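Local coordinates for succinoglycan biosynthesis protein (Bacillus cereus ATCC 14579, PDB 2QGM) that is probably an esterase-like enzyme of the erythromycin esterase family, perhaps linked to succinoglycan biosynthesis, with no established substrate, at residues T107-G118 with I165-D176; I339-N347 with S373-V381. All coordinates share one frame; numbering follows the deposited sequence.

Contact 1. Residues T107-G118 with I165-D176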
ATOM      1  N   THR A 107      11.654  -7.063   5.886  1.00 13.79           N
ATOM      2  CA  THR A 107      12.707  -6.410   5.111  1.00 14.90           C
ATOM      3  C   THR A 107      12.300  -5.730   3.811  1.00 14.04           C
ATOM      4  O   THR A 107      12.989  -4.833   3.329  1.00 16.75           O
ATOM      5  CB  THR A 107      13.787  -7.438   4.785  1.00 16.24           C
ATOM      6  OG1 THR A 107      13.168  -8.584   4.184  1.00 17.96           O
ATOM      7  CG2 THR A 107      14.510  -7.877   6.060  1.00 18.36           C
ATOM      8  N   ASN A 108      11.194  -6.165   3.228  1.00 13.29           N
ATOM      9  CA  ASN A 108      10.731  -5.571   1.972  1.00 14.65           C
ATOM     10  C   ASN A 108       9.592  -4.604   2.237  1.00 14.69           C
ATOM     11  O   ASN A 108       8.557  -4.985   2.789  1.00 15.86           O
ATOM     12  CB  ASN A 108      10.243  -6.663   1.019  1.00 14.37           C
ATOM     13  CG  ASN A 108      11.282  -7.736   0.794  1.00 17.14           C
ATOM     14  OD1 ASN A 108      10.991  -8.930   0.880  1.00 18.26           O
ATOM     15  ND2 ASN A 108      12.505  -7.318   0.497  1.00 14.40           N
ATOM     16  N   PHE A 109       9.779  -3.350   1.848  1.00 13.08           N
ATOM     17  CA  PHE A 109       8.733  -2.363   2.043  1.00 13.81           C
ATOM     18  C   PHE A 109       8.140  -2.037   0.674  1.00 15.80           C
ATOM     19  O   PHE A 109       8.743  -1.299  -0.114  1.00 15.44           O
ATOM     20  CB  PHE A 109       9.304  -1.103   2.694  1.00 12.74           C
ATOM     21  CG  PHE A 109       8.267  -0.065   3.005  1.00 13.56           C
ATOM     22  CD1 PHE A 109       7.380  -0.239   4.068  1.00 12.18           C
ATOM     23  CD2 PHE A 109       8.139   1.068   2.200  1.00 12.79           C
ATOM     24  CE1 PHE A 109       6.376   0.701   4.324  1.00 14.32           C
ATOM     25  CE2 PHE A 109       7.141   2.008   2.448  1.00 15.72           C
ATOM     26  CZ  PHE A 109       6.256   1.826   3.508  1.00 13.26           C
ATOM     27  N   ALA A 110       6.966  -2.603   0.397  1.00 15.19           N
ATOM     28  CA  ALA A 110       6.270  -2.400  -0.881  1.00 14.25           C
ATOM     29  C   ALA A 110       5.163  -1.375  -0.683  1.00 15.64           C
ATOM     30  O   ALA A 110       4.177  -1.637   0.014  1.00 14.00           O
ATOM     31  CB  ALA A 110       5.688  -3.732  -1.378  1.00 17.29           C
HETATM   32  N   MSE A 111       5.325  -0.210  -1.303  1.00 13.99           N
HETATM   33  CA  MSE A 111       4.365   0.885  -1.136  1.00 16.52           C
HETATM   34  C   MSE A 111       3.520   1.156  -2.371  1.00 15.81           C
HETATM   35  O   MSE A 111       3.944   0.902  -3.491  1.00 14.38           O
HETATM   36  CB  MSE A 111       5.124   2.166  -0.752  1.00 14.89           C
HETATM   37  CG  MSE A 111       4.240   3.362  -0.419  1.00 19.01           C
HETATM   38 SE   MSE A 111       5.249   4.975  -0.061  1.00 25.33          SE
HETATM   39  CE  MSE A 111       4.681   5.309   1.732  1.00 23.69           C
ATOM     40  N   GLU A 112       2.321   1.686  -2.140  1.00 15.26           N
ATOM     41  CA  GLU A 112       1.398   2.047  -3.204  1.00 16.65           C
ATOM     42  C   GLU A 112       1.936   3.377  -3.724  1.00 16.19           C
ATOM     43  O   GLU A 112       1.453   4.457  -3.371  1.00 17.46           O
ATOM     44  CB  GLU A 112      -0.022   2.218  -2.640  1.00 17.17           C
ATOM     45  CG  GLU A 112      -1.100   2.496  -3.695  1.00 17.95           C
ATOM     46  CD  GLU A 112      -2.462   2.835  -3.099  1.00 20.31           C
ATOM     47  OE1 GLU A 112      -2.671   2.636  -1.881  1.00 20.49           O
ATOM     48  OE2 GLU A 112      -3.333   3.295  -3.868  1.00 21.49           O
ATOM     49  N   GLU A 113       2.976   3.274  -4.544  1.00 13.79           N
ATOM     50  CA  GLU A 113       3.654   4.417  -5.154  1.00 13.81           C
ATOM     51  C   GLU A 113       4.193   3.847  -6.464  1.00 12.60           C
ATOM     52  O   GLU A 113       4.478   2.653  -6.552  1.00 12.16           O
ATOM     53  CB  GLU A 113       4.798   4.889  -4.245  1.00 16.17           C
ATOM     54  CG  GLU A 113       5.671   6.021  -4.808  1.00 17.67           C
ATOM     55  CD  GLU A 113       4.871   7.246  -5.199  1.00 19.28           C
ATOM     56  OE1 GLU A 113       4.577   7.423  -6.404  1.00 22.14           O
ATOM     57  OE2 GLU A 113       4.534   8.039  -4.299  1.00 19.28           O
ATOM     58  N   ASP A 114       4.314   4.687  -7.483  1.00 12.75           N
ATOM     59  CA  ASP A 114       4.769   4.209  -8.781  1.00 13.07           C
ATOM     60  C   ASP A 114       6.148   3.560  -8.795  1.00 12.73           C
ATOM     61  O   ASP A 114       7.073   3.986  -8.097  1.00 13.27           O
ATOM     62  CB  ASP A 114       4.703   5.329  -9.823  1.00 13.55           C
ATOM     63  CG  ASP A 114       3.285   5.865 -10.018  1.00 15.30           C
ATOM     64  OD1 ASP A 114       2.316   5.111  -9.769  1.00 15.77           O
ATOM     65  OD2 ASP A 114       3.139   7.036 -10.433  1.00 14.57           O
ATOM     66  N   TRP A 115       6.261   2.514  -9.607  1.00 12.82           N
ATOM     67  CA  TRP A 115       7.491   1.743  -9.766  1.00 12.95           C
ATOM     68  C   TRP A 115       8.727   2.642  -9.860  1.00 14.31           C
ATOM     69  O   TRP A 115       9.682   2.487  -9.087  1.00 14.91           O
ATOM     70  CB  TRP A 115       7.371   0.860 -11.016  1.00 12.76           C
ATOM     71  CG  TRP A 115       8.579   0.006 -11.229  1.00 12.52           C
ATOM     72  CD1 TRP A 115       9.680   0.315 -11.965  1.00 14.53           C
ATOM     73  CD2 TRP A 115       8.853  -1.253 -10.603  1.00 13.46           C
ATOM     74  NE1 TRP A 115      10.630  -0.670 -11.836  1.00 13.25           N
ATOM     75  CE2 TRP A 115      10.147  -1.646 -11.004  1.00 14.05           C
ATOM     76  CE3 TRP A 115       8.128  -2.088  -9.739  1.00 15.93           C
ATOM     77  CZ2 TRP A 115      10.742  -2.843 -10.566  1.00 14.29           C
ATOM     78  CZ3 TRP A 115       8.717  -3.278  -9.302  1.00 14.05           C
ATOM     79  CH2 TRP A 115      10.012  -3.641  -9.719  1.00 15.24           C
ATOM     80  N   GLY A 116       8.692   3.591 -10.792  1.00 13.57           N
ATOM     81  CA  GLY A 116       9.808   4.507 -10.980  1.00 14.48           C
ATOM     82  C   GLY A 116      10.203   5.298  -9.745  1.00 15.51           C
ATOM     83  O   GLY A 116      11.393   5.486  -9.466  1.00 16.34           O
ATOM     84  N   ASN A 117       9.205   5.786  -9.018  1.00 14.06           N
ATOM     85  CA  ASN A 117       9.451   6.547  -7.791  1.00 15.34           C
ATOM     86  C   ASN A 117      10.078   5.597  -6.789  1.00 14.08           C
ATOM     87  O   ASN A 117      10.936   5.984  -5.994  1.00 15.42           O
ATOM     88  CB  ASN A 117       8.140   7.093  -7.238  1.00 17.77           C
ATOM     89  CG  ASN A 117       7.635   8.284  -8.026  1.00 22.80           C
ATOM     90  OD1 ASN A 117       6.457   8.635  -7.964  1.00 24.53           O
ATOM     91  ND2 ASN A 117       8.539   8.934  -8.758  1.00 19.63           N
ATOM     92  N   GLY A 118       9.650   4.340  -6.844  1.00 14.16           N
ATOM     93  CA  GLY A 118      10.192   3.337  -5.943  1.00 15.61           C
ATOM     94  C   GLY A 118      11.684   3.151  -6.136  1.00 14.60           C
ATOM     95  O   GLY A 118      12.424   3.041  -5.160  1.00 13.34           O
ATOM     96  N   ILE A 165      16.751  -2.992   4.125  1.00 16.57           N
ATOM     97  CA  ILE A 165      15.348  -2.820   3.773  1.00 15.07           C
ATOM     98  C   ILE A 165      15.327  -2.467   2.297  1.00 16.00           C
ATOM     99  O   ILE A 165      16.132  -1.656   1.842  1.00 14.16           O
ATOM    100  CB  ILE A 165      14.699  -1.648   4.548  1.00 15.35           C
ATOM    101  CG1 ILE A 165      14.687  -1.935   6.049  1.00 16.26           C
ATOM    102  CG2 ILE A 165      13.279  -1.414   4.049  1.00 12.68           C
ATOM    103  CD1 ILE A 165      14.266  -0.727   6.885  1.00 15.52           C
ATOM    104  N   GLN A 166      14.415  -3.077   1.550  1.00 15.11           N
ATOM    105  CA  GLN A 166      14.285  -2.791   0.129  1.00 14.94           C
ATOM    106  C   GLN A 166      12.998  -1.991  -0.039  1.00 13.89           C
ATOM    107  O   GLN A 166      11.965  -2.333   0.539  1.00 14.76           O
ATOM    108  CB  GLN A 166      14.191  -4.097  -0.673  1.00 12.67           C
ATOM    109  CG  GLN A 166      15.456  -4.960  -0.627  1.00 16.73           C
ATOM    110  CD  GLN A 166      16.661  -4.263  -1.230  1.00 18.41           C
ATOM    111  OE1 GLN A 166      16.584  -3.694  -2.321  1.00 18.74           O
ATOM    112  NE2 GLN A 166      17.791  -4.318  -0.530  1.00 19.28           N
ATOM    113  N   PHE A 167      13.060  -0.913  -0.811  1.00 14.06           N
ATOM    114  CA  PHE A 167      11.870  -0.113  -1.057  1.00 12.95           C
ATOM    115  C   PHE A 167      11.387  -0.487  -2.451  1.00 13.58           C
ATOM    116  O   PHE A 167      12.168  -0.440  -3.411  1.00 14.93           O
ATOM    117  CB  PHE A 167      12.201   1.381  -1.009  1.00 13.68           C
ATOM    118  CG  PHE A 167      10.984   2.259  -0.974  1.00 16.92           C
ATOM    119  CD1 PHE A 167      10.124   2.330  -2.074  1.00 20.00           C
ATOM    120  CD2 PHE A 167      10.668   2.975   0.170  1.00 19.34           C
ATOM    121  CE1 PHE A 167       8.961   3.102  -2.020  1.00 21.47           C
ATOM    122  CE2 PHE A 167       9.511   3.750   0.235  1.00 20.45           C
ATOM    123  CZ  PHE A 167       8.652   3.815  -0.859  1.00 20.84           C
ATOM    124  N   ILE A 168      10.118  -0.875  -2.554  1.00 11.16           N
ATOM    125  CA  ILE A 168       9.532  -1.264  -3.832  1.00 11.70           C
ATOM    126  C   ILE A 168       8.295  -0.414  -4.127  1.00 10.54           C
ATOM    127  O   ILE A 168       7.406  -0.294  -3.281  1.00 10.49           O
ATOM    128  CB  ILE A 168       9.083  -2.755  -3.828  1.00 12.07           C
ATOM    129  CG1 ILE A 168      10.255  -3.675  -3.499  1.00 16.23           C
ATOM    130  CG2 ILE A 168       8.460  -3.118  -5.162  1.00 16.58           C
ATOM    131  CD1 ILE A 168      10.350  -4.023  -2.035  1.00 16.97           C
ATOM    132  N   GLY A 169       8.250   0.171  -5.322  1.00 11.84           N
ATOM    133  CA  GLY A 169       7.094   0.959  -5.730  1.00 12.58           C
ATOM    134  C   GLY A 169       6.187   0.012  -6.497  1.00 12.37           C
ATOM    135  O   GLY A 169       6.499  -0.379  -7.620  1.00 12.65           O
ATOM    136  N   LEU A 170       5.070  -0.367  -5.886  1.00 12.37           N
ATOM    137  CA  LEU A 170       4.134  -1.323  -6.482  1.00 14.36           C
ATOM    138  C   LEU A 170       3.302  -0.837  -7.657  1.00 13.62           C
ATOM    139  O   LEU A 170       2.963  -1.624  -8.544  1.00 14.69           O
ATOM    140  CB  LEU A 170       3.142  -1.804  -5.425  1.00 16.69           C
ATOM    141  CG  LEU A 170       3.634  -2.470  -4.144  1.00 14.11           C
ATOM    142  CD1 LEU A 170       2.451  -2.616  -3.192  1.00 17.98           C
ATOM    143  CD2 LEU A 170       4.252  -3.818  -4.458  1.00 19.86           C
ATOM    144  N   ASP A 171       2.964   0.446  -7.635  1.00 16.16           N
ATOM    145  CA  ASP A 171       2.085   1.047  -8.634  1.00 16.38           C
ATOM    146  C   ASP A 171       2.593   1.287 -10.042  1.00 15.89           C
ATOM    147  O   ASP A 171       3.800   1.316 -10.315  1.00 12.48           O
ATOM    148  CB  ASP A 171       1.500   2.356  -8.092  1.00 14.99           C
ATOM    149  CG  ASP A 171      -0.019   2.410  -8.206  1.00 15.94           C
ATOM    150  OD1 ASP A 171      -0.564   1.846  -9.176  1.00 15.53           O
ATOM    151  OD2 ASP A 171      -0.664   3.025  -7.331  1.00 15.15           O
ATOM    152  N   LEU A 172       1.620   1.474 -10.929  1.00 15.60           N
ATOM    153  CA  LEU A 172       1.857   1.690 -12.349  1.00 16.83           C
ATOM    154  C   LEU A 172       0.989   2.824 -12.899  1.00 18.79           C
ATOM    155  O   LEU A 172       0.397   2.689 -13.969  1.00 17.08           O
ATOM    156  CB  LEU A 172       1.535   0.402 -13.116  1.00 18.11           C
ATOM    157  CG  LEU A 172       2.399  -0.839 -12.866  1.00 19.90           C
ATOM    158  CD1 LEU A 172       1.812  -2.056 -13.587  1.00 21.26           C
ATOM    159  CD2 LEU A 172       3.806  -0.560 -13.365  1.00 19.53           C
ATOM    160  N   LYS A 173       0.904   3.938 -12.181  1.00 18.02           N
ATOM    161  CA  LYS A 173       0.092   5.049 -12.667  1.00 17.79           C
ATOM    162  C   LYS A 173       0.881   5.923 -13.638  1.00 18.59           C
ATOM    163  O   LYS A 173       0.336   6.844 -14.244  1.00 19.53           O
ATOM    164  CB  LYS A 173      -0.430   5.877 -11.496  1.00 17.07           C
ATOM    165  CG  LYS A 173      -1.306   5.069 -10.557  1.00 21.32           C
ATOM    166  CD  LYS A 173      -1.985   5.937  -9.527  1.00 24.65           C
ATOM    167  CE  LYS A 173      -0.970   6.632  -8.647  1.00 28.84           C
ATOM    168  NZ  LYS A 173      -1.642   7.365  -7.539  1.00 32.37           N
ATOM    169  N   ALA A 174       2.162   5.596 -13.798  1.00 18.29           N
ATOM    170  CA  ALA A 174       3.058   6.311 -14.696  1.00 19.49           C
ATOM    171  C   ALA A 174       4.402   5.587 -14.782  1.00 20.71           C
ATOM    172  O   ALA A 174       4.785   4.857 -13.864  1.00 19.08           O
ATOM    173  CB  ALA A 174       3.282   7.736 -14.196  1.00 22.21           C
ATOM    174  N   LEU A 175       5.103   5.771 -15.898  1.00 18.73           N
ATOM    175  CA  LEU A 175       6.427   5.181 -16.064  1.00 20.31           C
ATOM    176  C   LEU A 175       7.348   6.346 -16.373  1.00 20.44           C
ATOM    177  O   LEU A 175       7.230   6.975 -17.423  1.00 19.01           O
ATOM    178  CB  LEU A 175       6.448   4.179 -17.218  1.00 20.42           C
ATOM    179  CG  LEU A 175       5.634   2.895 -17.047  1.00 20.65           C
ATOM    180  CD1 LEU A 175       5.637   2.129 -18.362  1.00 20.82           C
ATOM    181  CD2 LEU A 175       6.223   2.060 -15.927  1.00 20.90           C
ATOM    182  N   ASP A 176       8.247   6.644 -15.443  1.00 21.53           N
ATOM    183  CA  ASP A 176       9.183   7.746 -15.601  1.00 23.05           C
ATOM    184  C   ASP A 176      10.356   7.357 -16.493  1.00 23.37           C
ATOM    185  O   ASP A 176      10.576   6.180 -16.773  1.00 22.62           O
ATOM    186  CB  ASP A 176       9.706   8.173 -14.230  1.00 25.30           C
ATOM    187  CG  ASP A 176      10.653   7.153 -13.632  1.00 28.29           C
ATOM    188  OD1 ASP A 176      10.312   5.955 -13.641  1.00 27.25           O
ATOM    189  OD2 ASP A 176      11.735   7.556 -13.154  1.00 32.74           O
TER
HETATM  190  O   HOH W   1      -3.338   2.320  -6.516  1.00 17.86           O
HETATM  191  O   HOH W   2      -0.345   5.147  -5.923  1.00 29.68           O
HETATM  192  O   HOH W   3       9.974   0.012  -7.802  1.00 12.16           O
HETATM  193  O   HOH W   4      12.946   5.756 -11.752  1.00 15.25           O
HETATM  194  O   HOH W   5       7.126   5.054 -12.645  1.00 15.39           O
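The carbonyls of Met111 and Glu113 are taken by two successive amides, Leu170 N and Asp171 N, although Glu112 lies between them. The result is a beta bulge: Met111 pairs with Gly169 and Asp114 with Asp171, and Glu112 is the centre of an inverse gamma turn. Asp171 N sits 2.9 Å from Glu113 O and well above that carbonyl's plane. The helix opening at Trp115 folds back over the strand, Gly118 CA lying 3.8 Å from Gly169 N; glycine suits both places, since a CB on either would clash. Strands 108-111 and 166-171 run parallel, joined by a helical crossover, a beta-alpha-beta unit at the sheet's edge. On one face, matching torsions (CG anti to N) send the flat, apolar rings of Phe109 and Phe167 the same way, an offset edge-to-face pair, the edge of Phe109 toward the face of Phe167, centroids 5.3 Å apart. Selenomethionine Met111 brings SE to that second ring's edge, 3.7 Å from Phe167 CZ, a Met-aromatic contact. Asp114 OD1 accepts a hydrogen bond from Lys173 N at 3.0 Å, the donor above the carboxylate plane. One water donates to both Glu112 OE2 and Asp171 OD2, bridging the two carboxylates; Glu112 OE1 bonds to His306 N and Asp171 OD1 to His282 NE2.

Contact 2. Residues I339-N347 with S373-V381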
ATOM      1  N   ILE A 339      -3.983  -5.893   8.178  1.00 15.68           N
ATOM      2  CA  ILE A 339      -4.201  -4.993   9.303  1.00 15.38           C
ATOM      3  C   ILE A 339      -4.823  -3.712   8.767  1.00 16.08           C
ATOM      4  O   ILE A 339      -4.127  -2.874   8.189  1.00 16.96           O
ATOM      5  CB  ILE A 339      -2.873  -4.634   9.988  1.00 16.60           C
ATOM      6  CG1 ILE A 339      -2.141  -5.920  10.365  1.00 18.06           C
ATOM      7  CG2 ILE A 339      -3.133  -3.749  11.213  1.00 17.37           C
ATOM      8  CD1 ILE A 339      -0.780  -5.701  10.976  1.00 17.08           C
ATOM      9  N   GLY A 340      -6.129  -3.563   8.963  1.00 16.65           N
ATOM     10  CA  GLY A 340      -6.830  -2.382   8.494  1.00 16.14           C
ATOM     11  C   GLY A 340      -6.717  -1.200   9.444  1.00 16.36           C
ATOM     12  O   GLY A 340      -6.438  -1.370  10.633  1.00 15.95           O
ATOM     13  N   SER A 341      -6.945  -0.005   8.914  1.00 16.68           N
ATOM     14  CA  SER A 341      -6.876   1.228   9.690  1.00 16.39           C
ATOM     15  C   SER A 341      -8.261   1.822   9.902  1.00 16.47           C
ATOM     16  O   SER A 341      -9.027   1.976   8.950  1.00 18.45           O
ATOM     17  CB  SER A 341      -6.006   2.253   8.958  1.00 17.75           C
ATOM     18  OG  SER A 341      -6.207   3.565   9.462  1.00 16.31           O
ATOM     19  N   THR A 342      -8.580   2.153  11.150  1.00 16.58           N
ATOM     20  CA  THR A 342      -9.868   2.752  11.457  1.00 16.30           C
ATOM     21  C   THR A 342      -9.713   3.990  12.333  1.00 17.86           C
ATOM     22  O   THR A 342      -8.814   4.072  13.170  1.00 17.52           O
ATOM     23  CB  THR A 342     -10.833   1.752  12.179  1.00 18.42           C
ATOM     24  OG1 THR A 342     -10.209   1.213  13.352  1.00 19.18           O
ATOM     25  CG2 THR A 342     -11.215   0.607  11.251  1.00 19.15           C
ATOM     26  N   THR A 343     -10.577   4.968  12.095  1.00 17.58           N
ATOM     27  CA  THR A 343     -10.581   6.191  12.877  1.00 19.21           C
ATOM     28  C   THR A 343     -12.030   6.623  13.029  1.00 18.74           C
ATOM     29  O   THR A 343     -12.879   6.246  12.228  1.00 19.57           O
ATOM     30  CB  THR A 343      -9.745   7.309  12.215  1.00 19.71           C
ATOM     31  OG1 THR A 343      -9.698   8.439  13.092  1.00 18.19           O
ATOM     32  CG2 THR A 343     -10.352   7.724  10.882  1.00 20.59           C
ATOM     33  N   THR A 344     -12.311   7.406  14.061  1.00 20.22           N
ATOM     34  CA  THR A 344     -13.681   7.845  14.312  1.00 20.13           C
ATOM     35  C   THR A 344     -14.037   9.249  13.841  1.00 20.94           C
ATOM     36  O   THR A 344     -15.003   9.434  13.102  1.00 22.36           O
ATOM     37  CB  THR A 344     -14.006   7.740  15.815  1.00 21.34           C
ATOM     38  OG1 THR A 344     -13.891   6.372  16.230  1.00 23.67           O
ATOM     39  CG2 THR A 344     -15.422   8.230  16.094  1.00 22.49           C
ATOM     40  N   GLU A 345     -13.256  10.232  14.264  1.00 22.69           N
ATOM     41  CA  GLU A 345     -13.538  11.620  13.921  1.00 22.52           C
ATOM     42  C   GLU A 345     -12.284  12.468  13.724  1.00 22.14           C
ATOM     43  O   GLU A 345     -11.182  12.075  14.104  1.00 22.25           O
ATOM     44  CB  GLU A 345     -14.399  12.235  15.031  1.00 25.51           C
ATOM     45  CG  GLU A 345     -13.819  12.011  16.433  1.00 29.93           C
ATOM     46  CD  GLU A 345     -14.665  12.632  17.532  1.00 32.52           C
ATOM     47  OE1 GLU A 345     -14.779  13.878  17.568  1.00 33.32           O
ATOM     48  OE2 GLU A 345     -15.205  11.875  18.366  1.00 34.59           O
ATOM     49  N   GLY A 346     -12.471  13.640  13.128  1.00 20.38           N
ATOM     50  CA  GLY A 346     -11.357  14.535  12.897  1.00 21.18           C
ATOM     51  C   GLY A 346     -11.332  15.094  11.492  1.00 20.82           C
ATOM     52  O   GLY A 346     -12.239  14.853  10.696  1.00 19.48           O
ATOM     53  N   ASN A 347     -10.291  15.863  11.199  1.00 19.85           N
ATOM     54  CA  ASN A 347     -10.106  16.474   9.884  1.00 19.80           C
ATOM     55  C   ASN A 347      -8.979  15.736   9.166  1.00 19.90           C
ATOM     56  O   ASN A 347      -8.112  15.139   9.804  1.00 19.16           O
ATOM     57  CB  ASN A 347      -9.718  17.947  10.029  1.00 21.58           C
ATOM     58  CG  ASN A 347     -10.875  18.813  10.498  1.00 21.78           C
ATOM     59  OD1 ASN A 347     -10.679  19.937  10.963  1.00 25.28           O
ATOM     60  ND2 ASN A 347     -12.086  18.299  10.360  1.00 19.51           N
ATOM     61  N   SER A 373     -21.923   2.965  11.856  1.00 29.09           N
ATOM     62  CA  SER A 373     -20.642   2.422  11.393  1.00 27.14           C
ATOM     63  C   SER A 373     -19.775   1.724  12.442  1.00 26.60           C
ATOM     64  O   SER A 373     -19.897   1.970  13.646  1.00 26.00           O
ATOM     65  CB  SER A 373     -19.815   3.536  10.748  1.00 27.58           C
ATOM     66  OG  SER A 373     -19.396   4.488  11.711  1.00 23.95           O
ATOM     67  N   PHE A 374     -18.891   0.850  11.972  1.00 23.89           N
ATOM     68  CA  PHE A 374     -17.964   0.155  12.864  1.00 23.42           C
ATOM     69  C   PHE A 374     -17.129   1.239  13.537  1.00 22.64           C
ATOM     70  O   PHE A 374     -16.775   1.133  14.707  1.00 23.52           O
ATOM     71  CB  PHE A 374     -17.019  -0.752  12.065  1.00 22.92           C
ATOM     72  CG  PHE A 374     -17.694  -1.920  11.417  1.00 22.04           C
ATOM     73  CD1 PHE A 374     -18.137  -2.999  12.178  1.00 22.44           C
ATOM     74  CD2 PHE A 374     -17.874  -1.954  10.036  1.00 22.47           C
ATOM     75  CE1 PHE A 374     -18.749  -4.096  11.573  1.00 22.27           C
ATOM     76  CE2 PHE A 374     -18.483  -3.045   9.419  1.00 22.30           C
ATOM     77  CZ  PHE A 374     -18.921  -4.120  10.194  1.00 24.75           C
ATOM     78  N   ASN A 375     -16.828   2.283  12.768  1.00 24.26           N
ATOM     79  CA  ASN A 375     -16.008   3.398  13.228  1.00 23.42           C
ATOM     80  C   ASN A 375     -16.516   4.124  14.460  1.00 24.71           C
ATOM     81  O   ASN A 375     -15.750   4.409  15.379  1.00 24.27           O
ATOM     82  CB  ASN A 375     -15.823   4.387  12.083  1.00 23.11           C
ATOM     83  CG  ASN A 375     -15.099   3.768  10.908  1.00 21.13           C
ATOM     84  OD1 ASN A 375     -13.869   3.810  10.824  1.00 24.31           O
ATOM     85  ND2 ASN A 375     -15.857   3.166  10.004  1.00 19.33           N
ATOM     86  N   TYR A 376     -17.803   4.436  14.493  1.00 25.83           N
ATOM     87  CA  TYR A 376     -18.318   5.133  15.653  1.00 27.27           C
ATOM     88  C   TYR A 376     -18.437   4.233  16.867  1.00 24.33           C
ATOM     89  O   TYR A 376     -18.298   4.696  17.996  1.00 23.39           O
ATOM     90  CB  TYR A 376     -19.632   5.830  15.299  1.00 31.66           C
ATOM     91  CG  TYR A 376     -19.353   7.247  14.846  1.00 35.98           C
ATOM     92  CD1 TYR A 376     -19.171   8.264  15.782  1.00 36.50           C
ATOM     93  CD2 TYR A 376     -19.144   7.549  13.501  1.00 35.58           C
ATOM     94  CE1 TYR A 376     -18.776   9.542  15.397  1.00 38.23           C
ATOM     95  CE2 TYR A 376     -18.748   8.826  13.102  1.00 37.28           C
ATOM     96  CZ  TYR A 376     -18.562   9.816  14.058  1.00 37.02           C
ATOM     97  OH  TYR A 376     -18.125  11.065  13.687  1.00 38.50           O
ATOM     98  N   THR A 377     -18.663   2.945  16.638  1.00 24.61           N
ATOM     99  CA  THR A 377     -18.755   2.001  17.747  1.00 24.57           C
ATOM    100  C   THR A 377     -17.359   1.857  18.353  1.00 24.04           C
ATOM    101  O   THR A 377     -17.199   1.774  19.568  1.00 24.59           O
ATOM    102  CB  THR A 377     -19.252   0.610  17.280  1.00 26.03           C
ATOM    103  OG1 THR A 377     -20.584   0.722  16.759  1.00 28.80           O
ATOM    104  CG2 THR A 377     -19.256  -0.370  18.443  1.00 27.90           C
ATOM    105  N   LEU A 378     -16.344   1.841  17.494  1.00 24.43           N
ATOM    106  CA  LEU A 378     -14.965   1.720  17.956  1.00 22.39           C
ATOM    107  C   LEU A 378     -14.581   2.946  18.781  1.00 21.96           C
ATOM    108  O   LEU A 378     -13.778   2.855  19.714  1.00 22.59           O
ATOM    109  CB  LEU A 378     -14.014   1.580  16.762  1.00 22.37           C
ATOM    110  CG  LEU A 378     -14.028   0.247  16.003  1.00 21.65           C
ATOM    111  CD1 LEU A 378     -13.155   0.364  14.746  1.00 22.28           C
ATOM    112  CD2 LEU A 378     -13.514  -0.867  16.908  1.00 22.54           C
ATOM    113  N   GLY A 379     -15.166   4.091  18.430  1.00 20.03           N
ATOM    114  CA  GLY A 379     -14.878   5.324  19.140  1.00 23.22           C
ATOM    115  C   GLY A 379     -15.425   5.318  20.555  1.00 23.15           C
ATOM    116  O   GLY A 379     -14.958   6.072  21.410  1.00 24.33           O
ATOM    117  N   LYS A 380     -16.410   4.458  20.796  1.00 24.11           N
ATOM    118  CA  LYS A 380     -17.049   4.328  22.107  1.00 24.53           C
ATOM    119  C   LYS A 380     -16.154   3.585  23.094  1.00 25.49           C
ATOM    120  O   LYS A 380     -16.221   3.818  24.303  1.00 24.51           O
ATOM    121  CB  LYS A 380     -18.379   3.580  21.973  1.00 25.71           C
ATOM    122  CG  LYS A 380     -19.434   4.322  21.159  1.00 27.78           C
ATOM    123  CD  LYS A 380     -19.926   5.578  21.860  1.00 29.99           C
ATOM    124  CE  LYS A 380     -21.022   6.259  21.049  1.00 31.52           C
ATOM    125  NZ  LYS A 380     -21.502   7.527  21.663  1.00 32.68           N
ATOM    126  N   VAL A 381     -15.326   2.685  22.571  1.00 23.66           N
ATOM    127  CA  VAL A 381     -14.413   1.911  23.396  1.00 23.11           C
ATOM    128  C   VAL A 381     -13.531   2.867  24.184  1.00 21.40           C
ATOM    129  O   VAL A 381     -12.963   3.802  23.617  1.00 21.41           O
ATOM    130  CB  VAL A 381     -13.535   1.016  22.522  1.00 21.83           C
ATOM    131  CG1 VAL A 381     -12.539   0.266  23.385  1.00 22.49           C
ATOM    132  CG2 VAL A 381     -14.421   0.051  21.747  1.00 21.32           C
TER
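With chi1 at -61°, Thr344 sets OG1 opposite its own carbonyl carbon and CG2 opposite its backbone N, and the two branches reach different parts of the helix. Thr344 OG1 donates to Asn375 O at 2.8 Å, from above the plane of that carbonyl. Thr344 CG2 rests over one face of the Tyr376 ring, 3.9 Å from its centroid and 22° off the normal, a CH-pi contact. A beta-branched residue with one polar and one apolar arm suits this double task. Gly379 presents no side chain, and its CA can lie 3.2 Å from Thr344 OG1. The strand segment 339-344 meets helix 374-380 at 72°, placing the short helix against the end of the strand. Ser373 is the N-cap just before the helix; its OG accepts from Tyr376 N at 3.2 Å. Two residues back along the strand from Thr344, Thr342 and Leu378 cross at about a right angle, with Leu378 CD1 3.4 Å from Thr342 OG1, a hydroxyl bonded to His435 ND1. Asn375 O also accepts from Gly379 N, at 3.1 Å and from the face opposite Thr344. A buried carbonyl therefore keeps its helical bond while taking a second from the strand, tying the two elements by polar as well as apolar contact.

Contacts 1 and 2 belong to one mixed sheet: strands 108-111 and 166-171 of contact 1 are separated from strand 336-344 of contact 2 by strands 301-304 and 76-79. Their centres are 29 Å apart and their nearest atoms about 11 Å, so they do not touch. The turns after the intervening strands approach both: His306 binds Glu112 in contact 1 and the adjacent Asn307 binds Ser341 O in contact 2, while His84 touches Glu112 and Asn82 touches Thr343. Both contacts thus reach the C-terminal ends of parallel strands, where alpha/beta enzymes commonly place their active sites. A catalytic cleft there is plausible, though no ligand marks it.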